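Local coordinates for microcin B17-processing protein McbC (PDB 6GRH) that is required to convert the inactive precursor of the antibiotic microcin B17 into active peptide, as an FMN-containing oxidoreductase of the nitroreductase family, at residues L104-S110 with Y152-Q157. Sequence-based numbering, arbitrary orientation.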
loop_
_atom_site.group_PDB
_atom_site.type_symbol
_atom_site.label_atom_id
_atom_site.label_comp_id
_atom_site.label_asym_id
_atom_site.label_seq_id
_atom_site.Cartn_x
_atom_site.Cartn_y
_atom_site.Cartn_z
ATOM N N LEU D 104 -30.877 -11.867 -19.943
ATOM C CA LEU D 104 -29.503 -11.761 -20.396
ATOM C C LEU D 104 -29.375 -10.899 -21.654
ATOM O O LEU D 104 -28.583 -9.953 -21.673
ATOM C CB LEU D 104 -28.892 -13.154 -20.625
ATOM C CG LEU D 104 -28.688 -14.018 -19.365
ATOM C CD1 LEU D 104 -28.365 -15.446 -19.761
ATOM C CD2 LEU D 104 -27.608 -13.470 -18.451
ATOM N N VAL D 105 -30.167 -11.212 -22.681
ATOM C CA VAL D 105 -30.067 -10.482 -23.971
ATOM C C VAL D 105 -30.498 -9.013 -23.835
ATOM O O VAL D 105 -29.826 -8.136 -24.339
ATOM C CB VAL D 105 -30.790 -11.178 -25.146
ATOM C CG1 VAL D 105 -30.235 -12.581 -25.349
ATOM C CG2 VAL D 105 -32.307 -11.176 -24.982
ATOM N N ASN D 106 -31.552 -8.745 -23.065
ATOM C CA ASN D 106 -31.979 -7.356 -22.849
ATOM C C ASN D 106 -31.032 -6.526 -21.981
ATOM O O ASN D 106 -30.767 -5.374 -22.308
ATOM C CB ASN D 106 -33.397 -7.322 -22.291
ATOM C CG ASN D 106 -34.423 -7.687 -23.337
ATOM O OD1 ASN D 106 -34.760 -6.861 -24.206
ATOM N ND2 ASN D 106 -34.893 -8.940 -23.300
ATOM N N ALA D 107 -30.509 -7.109 -20.893
ATOM C CA ALA D 107 -29.586 -6.395 -20.014
ATOM C C ALA D 107 -28.218 -6.137 -20.614
ATOM O O ALA D 107 -27.630 -5.101 -20.323
ATOM C CB ALA D 107 -29.418 -7.119 -18.674
ATOM N N PHE D 108 -27.701 -7.078 -21.410
ATOM C CA PHE D 108 -26.264 -7.090 -21.766
ATOM C C PHE D 108 -25.931 -7.092 -23.266
ATOM O O PHE D 108 -24.751 -6.934 -23.636
ATOM C CB PHE D 108 -25.566 -8.296 -21.103
ATOM C CG PHE D 108 -25.862 -8.443 -19.644
ATOM C CD1 PHE D 108 -25.667 -7.376 -18.764
ATOM C CD2 PHE D 108 -26.324 -9.645 -19.129
ATOM C CE1 PHE D 108 -25.959 -7.500 -17.416
ATOM C CE2 PHE D 108 -26.599 -9.774 -17.777
ATOM C CZ PHE D 108 -26.418 -8.713 -16.917
ATOM N N SER D 109 -26.939 -7.268 -24.120
ATOM C CA SER D 109 -26.709 -7.454 -25.553
ATOM C C SER D 109 -27.545 -6.500 -26.389
ATOM O O SER D 109 -28.602 -6.000 -25.961
ATOM C CB SER D 109 -27.008 -8.901 -25.962
ATOM O OG SER D 109 -26.157 -9.813 -25.283
ATOM N N SER D 110 -27.060 -6.275 -27.605
ATOM C CA SER D 110 -27.783 -5.494 -28.594
ATOM C C SER D 110 -28.970 -6.302 -29.115
ATOM O O SER D 110 -28.892 -7.536 -29.221
ATOM C CB SER D 110 -26.854 -5.121 -29.761
ATOM O OG SER D 110 -27.577 -4.650 -30.873
ATOM N N TYR D 152 -21.942 -15.958 -19.712
ATOM C CA TYR D 152 -22.673 -15.317 -20.794
ATOM C C TYR D 152 -21.724 -14.557 -21.715
ATOM O O TYR D 152 -20.944 -13.740 -21.239
ATOM C CB TYR D 152 -23.764 -14.362 -20.274
ATOM C CG TYR D 152 -24.589 -13.769 -21.406
ATOM C CD1 TYR D 152 -25.260 -14.590 -22.294
ATOM C CD2 TYR D 152 -24.671 -12.395 -21.605
ATOM C CE1 TYR D 152 -26.013 -14.080 -23.334
ATOM C CE2 TYR D 152 -25.425 -11.864 -22.651
ATOM C CZ TYR D 152 -26.098 -12.706 -23.516
ATOM O OH TYR D 152 -26.843 -12.220 -24.571
ATOM N N LEU D 153 -21.815 -14.837 -23.022
ATOM C CA LEU D 153 -21.033 -14.157 -24.058
ATOM C C LEU D 153 -21.960 -13.134 -24.698
ATOM O O LEU D 153 -22.816 -13.499 -25.513
ATOM C CB LEU D 153 -20.492 -15.157 -25.087
ATOM C CG LEU D 153 -19.611 -16.297 -24.572
ATOM C CD1 LEU D 153 -19.294 -17.281 -25.691
ATOM C CD2 LEU D 153 -18.317 -15.757 -23.958
ATOM N N PRO D 154 -21.814 -11.842 -24.336
ATOM C CA PRO D 154 -22.817 -10.853 -24.760
ATOM C C PRO D 154 -22.853 -10.481 -26.245
ATOM O O PRO D 154 -23.883 -9.989 -26.713
ATOM C CB PRO D 154 -22.478 -9.617 -23.925
ATOM C CG PRO D 154 -21.383 -10.034 -22.993
ATOM C CD PRO D 154 -20.694 -11.192 -23.635
ATOM N N LEU D 155 -21.756 -10.699 -26.967
ATOM C CA LEU D 155 -21.700 -10.398 -28.392
ATOM C C LEU D 155 -22.156 -11.603 -29.197
ATOM O O LEU D 155 -22.926 -11.439 -30.119
ATOM C CB LEU D 155 -20.293 -9.945 -28.800
ATOM C CG LEU D 155 -19.799 -8.708 -28.042
ATOM C CD1 LEU D 155 -18.448 -8.244 -28.575
ATOM C CD2 LEU D 155 -20.823 -7.590 -28.124
ATOM N N SER D 156 -21.713 -12.808 -28.818
ATOM C CA SER D 156 -22.205 -14.046 -29.445
ATOM C C SER D 156 -23.675 -14.341 -29.067
ATOM O O SER D 156 -24.383 -15.030 -29.805
ATOM C CB SER D 156 -21.352 -15.250 -29.035
ATOM O OG SER D 156 -19.992 -15.089 -29.361
ATOM N N GLN D 157 -24.120 -13.815 -27.919
ATOM C CA GLN D 157 -25.461 -14.082 -27.369
ATOM C C GLN D 157 -25.617 -15.578 -27.153
ATOM O O GLN D 157 -26.433 -16.248 -27.780
ATOM C CB GLN D 157 -26.569 -13.464 -28.242
ATOM C CG GLN D 157 -26.382 -11.950 -28.353
ATOM C CD GLN D 157 -27.559 -11.198 -28.931
ATOM O OE1 GLN D 157 -28.709 -11.569 -28.736
ATOM N NE2 GLN D 157 -27.265 -10.087 -29.620
HETATM O O HOH W 1 -24.502 -7.583 -28.255
HETATM O O HOH W 2 -30.381 -9.488 -28.278
#
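Two bonds grip the hydroxyl of Ser109, just past the end of helix 97-108. Tyr152 OH donates to Ser109 OG at 2.6 Å, and Ser109 OG in turn donates to Pro154 O at 2.7 Å, in the carbonyl plane, on a lone pair (C=O...donor angle 122°). The series of hydrogen bonds runs one way, from phenol through serine to backbone, and fixes the rotation of the Ser109 side chain. Ser109 OG lies near the plane of the Tyr152 ring, at its edge. Leu104 CB sits over one face, 4.0 Å from the centroid and 9° off the normal, a CH-pi contact, while Pro154 N lies above the opposite face, offset toward the rim. Tyr152 extends toward the helix because its CG lies opposite the backbone N (chi1 -176°); there Val105 CG1 touches Tyr152 OH at 3.5 Å and Phe108 CB meets Tyr152 CE2 at 3.9 Å. Gln157 NE2 gives a weak bond to Ser110 O (3.1 Å), supplemented by a water donating to both Ser110 O and Gln157 OE1. Both segments belong to the nitroreductase-family domain, the Ser110 side chain about 10 Å from bound FMN. The contact joins the end of helix 97-108 to the turn between strands 149-153 and 158-163, with Leu104 and Phe108 resting on Leu189 of strand 187-194 and Val105 on Ile72 of a second copy of McbC.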